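Long-range contacts in citrate lyase subunit beta-like protein (Mycobacterium tuberculosis H37Rv, PDB 6CHU), which is a magnesium-dependent, homotrimeric lyase of the HpcH/HpaI aldolase family with a TIM-barrel fold, an essential bifunctional enzyme in itaconate dissimilation and leucine catabolism: residues Pro99-Ser103 with Thr121-Ala125; Trp142-Ile148 with Tyr163-Ala167; Val189-Ile193 with Ile217-Gln221. All blocks are in the same frame, centred on the assembly; numbering follows the deposited sequence.

Contact 1. Residues Pro99-Ser103 with Thr121-Ala125; sequences PKAES and TARGA
Glu102 reaches across to Thr121 with its carboxylate, and the pair contributes most of the surface buried between Pro99-Ser103 and Thr121-Ala125. Thr121 OG1 donates to Glu102 OE1 over 2.6 Å, a short bond made to the anti lone pair of the oxygen, the one turned away from OE2. The two side chains meet nearly at right angles. Beyond CG the glutamate is extended (chi2 -179°), which brings OE1 to the threonine hydroxyl, while Glu102 CG lies 3.9 Å from Gly124 N. The same hydroxyl caps the helix that starts at Ala122: with chi1 at 68°, Thr121 OG1 lies between its own N and carbonyl carbon, where it accepts from Gly124 N at 3.2 Å. Water 1 is its third partner, donating to Thr121 OG1 and also to Ala101 O, so that one solvent molecule ties the loop backbone to the cap. The methyl, Thr121 CG2, rests 3.9 Å from Lys100 CG.

Arg123 packs with the root of its side chain: CB lies 3.7 Å from Glu102 OE1, and CG lies 3.6 Å from Glu102 O. The chain then bends twice and leads away from the loop. Water 2 lies at the edge of the guanidinium, in its plane, accepting from Arg123 NH1 and donating to Glu102 O, while NE is bonded to Ala180 O of the second subunit. Gly124 CA makes a CA-H...O contact with Ala101 O at 3.3 Å.

Lys100 NZ forms salt bridges with Glu44 and Asp45 and hydrogen-bonds to the metal ligand Asp146, which places the contact beside the magnesium site. Because the Thr121 hydroxyl spends its one proton on Glu102 while accepting from Gly124 N and water 1, its rotation is fixed and the loop is tied to the first turn of the helix following Glu120.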
loop_
_atom_site.group_PDB
_atom_site.type_symbol
_atom_site.label_atom_id
_atom_site.label_comp_id
_atom_site.label_asym_id
_atom_site.label_seq_id
_atom_site.Cartn_x
_atom_site.Cartn_y
_atom_site.Cartn_z
ATOM N N PRO A 99 20.613 -8.668 0.432
ATOM C CA PRO A 99 19.496 -8.976 1.332
ATOM C C PRO A 99 19.327 -7.869 2.357
ATOM O O PRO A 99 20.241 -7.079 2.621
ATOM C CB PRO A 99 19.937 -10.286 1.996
ATOM C CG PRO A 99 21.432 -10.109 2.117
ATOM C CD PRO A 99 21.852 -9.349 0.856
ATOM N N LYS A 100 18.138 -7.843 2.961
ATOM C CA LYS A 100 17.776 -6.811 3.929
ATOM C C LYS A 100 18.119 -5.423 3.391
ATOM O O LYS A 100 18.596 -4.550 4.122
ATOM C CB LYS A 100 18.450 -7.047 5.291
ATOM C CG LYS A 100 17.839 -8.206 6.132
ATOM C CD LYS A 100 18.340 -9.587 5.669
ATOM C CE LYS A 100 17.671 -10.718 6.467
ATOM N NZ LYS A 100 18.307 -12.048 6.182
ATOM N N ALA A 101 17.883 -5.213 2.098
ATOM C CA ALA A 101 18.196 -3.915 1.506
ATOM C C ALA A 101 17.312 -2.838 2.129
ATOM O O ALA A 101 16.082 -2.952 2.120
ATOM C CB ALA A 101 18.001 -3.957 -0.013
ATOM N N GLU A 102 17.931 -1.783 2.673
ATOM C CA GLU A 102 17.171 -0.806 3.443
ATOM C C GLU A 102 17.404 0.648 3.076
ATOM O O GLU A 102 16.722 1.511 3.638
ATOM C CB GLU A 102 17.432 -0.994 4.948
ATOM C CG GLU A 102 16.779 -2.267 5.471
ATOM C CD GLU A 102 16.983 -2.483 6.952
ATOM O OE1 GLU A 102 16.041 -2.987 7.605
ATOM O OE2 GLU A 102 18.079 -2.152 7.464
ATOM N N SER A 103 18.316 0.952 2.152
ATOM C CA SER A 103 18.518 2.341 1.763
ATOM C C SER A 103 19.192 2.400 0.401
ATOM O O SER A 103 19.872 1.459 -0.016
ATOM C CB SER A 103 19.368 3.090 2.789
ATOM O OG SER A 103 20.711 2.638 2.732
ATOM N N THR A 121 12.438 -6.168 5.009
ATOM C CA THR A 121 12.264 -5.515 6.297
ATOM C C THR A 121 11.354 -4.316 6.092
ATOM O O THR A 121 11.170 -3.841 4.967
ATOM C CB THR A 121 13.586 -5.024 6.909
ATOM O OG1 THR A 121 14.106 -3.948 6.110
ATOM C CG2 THR A 121 14.621 -6.147 6.982
ATOM N N ALA A 122 10.784 -3.832 7.202
ATOM C CA ALA A 122 9.905 -2.668 7.141
ATOM C C ALA A 122 10.631 -1.445 6.599
ATOM O O ALA A 122 10.069 -0.693 5.797
ATOM C CB ALA A 122 9.325 -2.374 8.521
ATOM N N ARG A 123 11.871 -1.210 7.041
ATOM C CA ARG A 123 12.607 -0.050 6.540
ATOM C C ARG A 123 12.803 -0.145 5.034
ATOM O O ARG A 123 12.713 0.864 4.321
ATOM C CB ARG A 123 13.962 0.078 7.245
ATOM C CG ARG A 123 14.802 1.246 6.726
ATOM C CD ARG A 123 14.145 2.561 7.095
ATOM N NE ARG A 123 14.258 2.806 8.528
ATOM C CZ ARG A 123 15.202 3.555 9.089
ATOM N NH1 ARG A 123 16.116 4.156 8.335
ATOM N NH2 ARG A 123 15.224 3.707 10.406
ATOM N N GLY A 124 13.074 -1.353 4.530
ATOM C CA GLY A 124 13.234 -1.521 3.095
ATOM C C GLY A 124 11.949 -1.237 2.340
ATOM O O GLY A 124 11.971 -0.667 1.248
ATOM N N ALA A 125 10.812 -1.641 2.909
ATOM C CA ALA A 125 9.530 -1.380 2.259
ATOM C C ALA A 125 9.232 0.112 2.226
ATOM O O ALA A 125 8.776 0.640 1.203
ATOM C CB ALA A 125 8.410 -2.137 2.979
HETATM O O HOH W 1 14.921 -4.986 3.618
HETATM O O HOH W 2 16.842 3.587 5.350
#

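Contact 2. Residues Trp142-Ile148 with Tyr163-Ala167. With MG (magnesium ion), chain B; ACT (acetate ion), chain C.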
loop_
_atom_site.group_PDB
_atom_site.type_symbol
_atom_site.label_atom_id
_atom_site.label_comp_id
_atom_site.label_asym_id
_atom_site.label_seq_id
_atom_site.Cartn_x
_atom_site.Cartn_y
_atom_site.Cartn_z
ATOM N N TRP A 142 11.394 -9.207 -3.158
ATOM C CA TRP A 142 10.924 -9.099 -1.789
ATOM C C TRP A 142 10.994 -10.466 -1.124
ATOM O O TRP A 142 11.083 -11.504 -1.788
ATOM C CB TRP A 142 9.506 -8.503 -1.714
ATOM C CG TRP A 142 8.421 -9.431 -2.167
ATOM C CD1 TRP A 142 8.163 -9.842 -3.441
ATOM C CD2 TRP A 142 7.446 -10.052 -1.333
ATOM N NE1 TRP A 142 7.076 -10.694 -3.455
ATOM C CE2 TRP A 142 6.619 -10.841 -2.170
ATOM C CE3 TRP A 142 7.184 -10.014 0.041
ATOM C CZ2 TRP A 142 5.559 -11.596 -1.679
ATOM C CZ3 TRP A 142 6.118 -10.760 0.535
ATOM C CH2 TRP A 142 5.315 -11.541 -0.327
ATOM N N GLY A 143 11.027 -10.451 0.208
ATOM C CA GLY A 143 11.126 -11.693 0.962
ATOM C C GLY A 143 10.160 -11.735 2.126
ATOM O O GLY A 143 10.290 -10.950 3.071
ATOM N N ALA A 144 9.199 -12.656 2.088
ATOM C CA ALA A 144 8.110 -12.606 3.059
ATOM C C ALA A 144 8.558 -13.077 4.443
ATOM O O ALA A 144 8.116 -12.532 5.462
ATOM C CB ALA A 144 6.929 -13.445 2.559
ATOM N N GLU A 145 9.419 -14.096 4.513
ATOM C CA GLU A 145 9.715 -14.675 5.823
ATOM C C GLU A 145 10.578 -13.749 6.672
ATOM O O GLU A 145 10.312 -13.582 7.869
ATOM C CB GLU A 145 10.367 -16.044 5.664
ATOM C CG GLU A 145 9.378 -17.088 5.189
ATOM C CD GLU A 145 9.069 -16.973 3.704
ATOM O OE1 GLU A 145 9.865 -16.335 2.972
ATOM O OE2 GLU A 145 8.027 -17.523 3.275
ATOM N N ASP A 146 11.631 -13.160 6.088
ATOM C CA ASP A 146 12.425 -12.180 6.836
ATOM C C ASP A 146 11.611 -10.925 7.143
ATOM O O ASP A 146 11.810 -10.299 8.195
ATOM C CB ASP A 146 13.708 -11.805 6.076
ATOM C CG ASP A 146 14.909 -12.672 6.468
ATOM O OD1 ASP A 146 15.099 -12.926 7.678
ATOM O OD2 ASP A 146 15.678 -13.087 5.560
ATOM N N LEU A 147 10.689 -10.546 6.253
ATOM C CA LEU A 147 9.812 -9.415 6.554
ATOM C C LEU A 147 9.049 -9.669 7.848
ATOM O O LEU A 147 9.099 -8.864 8.785
ATOM C CB LEU A 147 8.853 -9.164 5.390
ATOM C CG LEU A 147 7.781 -8.105 5.661
ATOM C CD1 LEU A 147 8.412 -6.736 5.795
ATOM C CD2 LEU A 147 6.700 -8.120 4.577
ATOM N N ILE A 148 8.372 -10.815 7.936
ATOM C CA ILE A 148 7.594 -11.125 9.130
ATOM C C ILE A 148 8.503 -11.296 10.336
ATOM O O ILE A 148 8.158 -10.891 11.452
ATOM C CB ILE A 148 6.737 -12.382 8.890
ATOM C CG1 ILE A 148 5.682 -12.098 7.821
ATOM C CG2 ILE A 148 6.138 -12.908 10.220
ATOM C CD1 ILE A 148 4.637 -11.107 8.231
ATOM N N TYR A 163 -1.007 -15.222 1.337
ATOM C CA TYR A 163 -0.187 -14.257 2.052
ATOM C C TYR A 163 -1.043 -13.430 3.005
ATOM O O TYR A 163 -2.185 -13.075 2.700
ATOM C CB TYR A 163 0.520 -13.324 1.061
ATOM C CG TYR A 163 1.787 -13.885 0.454
ATOM C CD1 TYR A 163 2.806 -14.382 1.259
ATOM C CD2 TYR A 163 1.961 -13.923 -0.927
ATOM C CE1 TYR A 163 3.976 -14.893 0.701
ATOM C CE2 TYR A 163 3.127 -14.433 -1.497
ATOM C CZ TYR A 163 4.126 -14.919 -0.676
ATOM O OH TYR A 163 5.285 -15.426 -1.234
ATOM N N ARG A 164 -0.472 -13.101 4.168
ATOM C CA ARG A 164 -1.118 -12.126 5.036
ATOM C C ARG A 164 -0.982 -10.731 4.420
ATOM O O ARG A 164 -0.190 -10.508 3.505
ATOM C CB ARG A 164 -0.524 -12.183 6.444
ATOM C CG ARG A 164 -0.811 -13.522 7.154
ATOM C CD ARG A 164 -0.152 -13.618 8.521
ATOM N NE ARG A 164 -0.368 -14.953 9.106
ATOM C CZ ARG A 164 -1.493 -15.352 9.686
ATOM N NH1 ARG A 164 -2.541 -14.534 9.789
ATOM N NH2 ARG A 164 -1.585 -16.588 10.168
ATOM N N ASP A 165 -1.773 -9.784 4.935
ATOM C CA ASP A 165 -1.944 -8.506 4.242
ATOM C C ASP A 165 -0.645 -7.710 4.141
ATOM O O ASP A 165 -0.360 -7.118 3.088
ATOM C CB ASP A 165 -3.027 -7.672 4.929
ATOM C CG ASP A 165 -4.436 -8.125 4.570
ATOM O OD1 ASP A 165 -4.580 -9.047 3.728
ATOM O OD2 ASP A 165 -5.404 -7.553 5.128
ATOM N N VAL A 166 0.151 -7.646 5.221
ATOM C CA VAL A 166 1.373 -6.839 5.132
ATOM C C VAL A 166 2.324 -7.422 4.096
ATOM O O VAL A 166 3.047 -6.679 3.414
ATOM C CB VAL A 166 2.055 -6.666 6.510
ATOM C CG1 VAL A 166 2.738 -7.958 6.971
ATOM C CG2 VAL A 166 3.066 -5.504 6.447
ATOM N N ALA A 167 2.300 -8.747 3.911
ATOM C CA ALA A 167 3.109 -9.361 2.860
ATOM C C ALA A 167 2.596 -8.975 1.476
ATOM O O ALA A 167 3.383 -8.618 0.586
ATOM C CB ALA A 167 3.119 -10.883 3.035
HETATM MG MG MG B . 15.575 -13.541 3.563
HETATM C C ACT C . -2.255 -8.724 8.101
HETATM O O ACT C . -2.804 -9.769 7.607
HETATM O OXT ACT C . -1.284 -8.023 7.639
HETATM C CH3 ACT C . -2.849 -8.200 9.468
HETATM O O HOH W 3 13.465 -14.078 3.703
HETATM O O HOH W 4 16.256 -15.440 4.214
HETATM O O HOH W 5 17.551 -12.900 3.349
#
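The indole of Trp142 runs into the ring of Tyr163 as a T-shaped pair, the two side chains arriving from opposite directions. Trp142 CB already points toward Tyr163-Ala167, and chi1 of 73° sets CG between the backbone N and the carbonyl carbon, swinging the six-membered ring toward Tyr163 and Ala167. On the five-membered side, NE1 is taken up by Asp187. The six-membered ring does the packing: Trp142 CZ3 lies 3.5 Å from Ala167 O and 3.9 Å from Ala167 CB, and Trp142 CZ2 comes 3.7 Å from Tyr163 CE2. At the far end, Trp142 CH2 stands over one face of the phenol, 3.6 Å from Tyr163 CZ. The planes are inclined at 63° and the ring centres are 5.0 Å apart.

Ala144 CB touches Tyr163 CE1 as well, and one turn further along Ile148 CD1 meets Val166 CG1 at 3.9 Å. Asp146 lies on another side of the helix, far from Tyr163-Ala167, and binds magnesium through OD2, with Glu120 as the other protein ligand. At the start of helix 165-180, an acetate ion, probably from the crystallisation liquor, accepts from Asp165 N and Val166 N. The metal-binding helix 144-151 therefore packs on its neighbour through aromatic and aliphatic groups, its one metal ligand lying elsewhere.

Contact 3. Residues Val189-Ile193 with Ile217-Gln221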
loop_
_atom_site.group_PDB
_atom_site.type_symbol
_atom_site.label_atom_id
_atom_site.label_comp_id
_atom_site.label_asym_id
_atom_site.label_seq_id
_atom_site.Cartn_x
_atom_site.Cartn_y
_atom_site.Cartn_z
ATOM N N VAL A 189 10.072 -16.288 -2.832
ATOM C CA VAL A 189 10.157 -17.740 -2.902
ATOM C C VAL A 189 8.960 -18.381 -2.220
ATOM O O VAL A 189 8.370 -17.836 -1.279
ATOM C CB VAL A 189 11.466 -18.245 -2.270
ATOM C CG1 VAL A 189 12.671 -17.731 -3.029
ATOM C CG2 VAL A 189 11.545 -17.862 -0.796
ATOM N N HIS A 190 8.615 -19.573 -2.689
ATOM C CA HIS A 190 7.546 -20.387 -2.125
ATOM C C HIS A 190 8.228 -21.460 -1.291
ATOM O O HIS A 190 8.721 -22.444 -1.839
ATOM C CB HIS A 190 6.708 -20.987 -3.248
ATOM C CG HIS A 190 5.373 -21.488 -2.803
ATOM N ND1 HIS A 190 4.270 -20.668 -2.698
ATOM C CD2 HIS A 190 4.960 -22.728 -2.450
ATOM C CE1 HIS A 190 3.233 -21.382 -2.296
ATOM N NE2 HIS A 190 3.628 -22.633 -2.129
ATOM N N LEU A 191 8.264 -21.272 0.036
ATOM C CA LEU A 191 9.061 -22.167 0.873
ATOM C C LEU A 191 8.489 -23.574 0.949
ATOM O O LEU A 191 9.243 -24.521 1.213
ATOM C CB LEU A 191 9.207 -21.598 2.285
ATOM C CG LEU A 191 10.125 -20.377 2.417
ATOM C CD1 LEU A 191 10.369 -20.113 3.882
ATOM C CD2 LEU A 191 11.454 -20.582 1.706
ATOM N N ASP A 192 7.184 -23.739 0.724
ATOM C CA ASP A 192 6.555 -25.062 0.779
ATOM C C ASP A 192 6.791 -25.752 -0.560
ATOM O O ASP A 192 5.983 -25.655 -1.486
ATOM C CB ASP A 192 5.068 -24.947 1.100
ATOM C CG ASP A 192 4.435 -26.293 1.426
ATOM O OD1 ASP A 192 5.077 -27.337 1.192
ATOM O OD2 ASP A 192 3.289 -26.311 1.915
ATOM N N ILE A 193 7.897 -26.502 -0.632
ATOM C CA ILE A 193 8.386 -27.027 -1.909
ATOM C C ILE A 193 7.373 -27.976 -2.540
ATOM O O ILE A 193 7.114 -27.923 -3.748
ATOM C CB ILE A 193 9.746 -27.723 -1.710
ATOM C CG1 ILE A 193 10.803 -26.703 -1.303
ATOM C CG2 ILE A 193 10.145 -28.485 -2.967
ATOM C CD1 ILE A 193 12.145 -27.331 -0.968
ATOM N N ILE A 217 13.545 -22.058 -4.576
ATOM C CA ILE A 217 14.531 -22.640 -3.670
ATOM C C ILE A 217 14.735 -24.124 -3.911
ATOM O O ILE A 217 15.568 -24.745 -3.232
ATOM C CB ILE A 217 14.164 -22.367 -2.199
ATOM C CG1 ILE A 217 12.666 -22.525 -2.003
ATOM C CG2 ILE A 217 14.551 -20.934 -1.798
ATOM C CD1 ILE A 217 12.321 -23.669 -1.187
ATOM N N HIS A 218 14.030 -24.714 -4.876
ATOM C CA HIS A 218 14.237 -26.113 -5.228
ATOM C C HIS A 218 14.059 -26.263 -6.735
ATOM O O HIS A 218 13.152 -25.646 -7.311
ATOM C CB HIS A 218 13.253 -27.028 -4.486
ATOM C CG HIS A 218 13.586 -28.485 -4.573
ATOM N ND1 HIS A 218 13.164 -29.284 -5.616
ATOM C CD2 HIS A 218 14.282 -29.291 -3.739
ATOM C CE1 HIS A 218 13.591 -30.520 -5.420
ATOM N NE2 HIS A 218 14.273 -30.552 -4.290
ATOM N N PRO A 219 14.907 -27.052 -7.401
ATOM C CA PRO A 219 14.828 -27.122 -8.872
ATOM C C PRO A 219 13.505 -27.658 -9.397
ATOM O O PRO A 219 13.133 -27.331 -10.533
ATOM C CB PRO A 219 15.998 -28.044 -9.246
ATOM C CG PRO A 219 16.281 -28.839 -8.019
ATOM C CD PRO A 219 15.963 -27.931 -6.860
ATOM N N SER A 220 12.780 -28.460 -8.609
ATOM C CA SER A 220 11.474 -28.954 -9.043
ATOM C C SER A 220 10.480 -27.820 -9.260
ATOM O O SER A 220 9.477 -28.012 -9.957
ATOM C CB SER A 220 10.909 -29.937 -8.012
ATOM O OG SER A 220 10.618 -29.248 -6.808
ATOM N N GLN A 221 10.730 -26.651 -8.675
ATOM C CA GLN A 221 9.836 -25.517 -8.855
ATOM C C GLN A 221 10.038 -24.814 -10.191
ATOM O O GLN A 221 9.136 -24.097 -10.638
ATOM C CB GLN A 221 10.025 -24.520 -7.709
ATOM C CG GLN A 221 9.774 -25.127 -6.329
ATOM C CD GLN A 221 10.037 -24.142 -5.203
ATOM O OE1 GLN A 221 11.115 -23.565 -5.113
ATOM N NE2 GLN A 221 9.044 -23.947 -4.334
HETATM O O HOH W 6 6.522 -25.357 -4.637
HETATM O O HOH W 7 7.907 -29.201 -6.072
#
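Ile193 and Ile217 pack obliquely against one another, and each loses more surface to the other segment than any other residue of the contact. The meeting is tight: Ile193 CG1 approaches Ile217 CD1 to 3.4 Å, closer than carbons usually come, and chi2 of Ile217, at 112°, is far from a staggered value. The branches of Ile193 share the work. Ile193 CG2 lies over one face of the His218 imidazole, a CH-pi contact with the methyl 4.2 Å from the ring centroid, while Ile193 CD1 reaches 3.7 Å from His218 CB; the isoleucine and histidine side chains cross nearly at right angles. On the other branch of Ile217, CG2 meets Val189 CG1 at 3.9 Å.

Both segments are loops following adjacent strands of the eight-stranded parallel barrel, 184-187 and 213-216, on the side where TIM barrels carry their active sites. The second subunit covers this junction with Met259, which packs on both Ile193 and Ile217.

Polar atoms lock the loops beside the isoleucines. His218 and Gln221 form a capping box: the imidazole ND1 accepts from Ser220 N, tilted somewhat out of the ring plane, and in return Gln221 OE1 accepts from His218 N; Gln221 N to His218 O closes the type I turn. Gln221, extended beyond CG, brings OE1 to Ile217 N as well, nearly in line with the side-chain carbonyl, whereas His218 N sits above its plane. This double grip fixes the amide, leaving NE2 of Gln221 to cross the contact and donate to His190 O at 2.9 Å, in the plane of both groups. Its other donor role is to water 6, which also bonds to Ile193 O. The His190 ring turns elsewhere, to Glu202 and Asp195. Water 7 donates to Ile193 O and is hydrogen-bonded to Ser220 OG, 2.8 Å away.

Contacts 1 and 3 each join two segments that closely follow barrel strands; contact 2 joins one such segment, at the end of strand 137-142, to the start of helix 165-180. All three touch the second subunit. Contact 2 is the buried one; contacts 1 and 3 are partly exposed and recruit bridging waters, whereas contact 2 joins its segments through apolar and aromatic groups. Contacts 1 and 2 meet at the metal site, and Leu147 packs against the backbone of Thr121. Contact 3 abuts contact 2 through Leu191 and Glu145 but remains about 11 Å from contact 1 at the nearest atoms. Helix caps recur with different chemistry: a threonine hydroxyl in contact 1, an imidazole in contact 3.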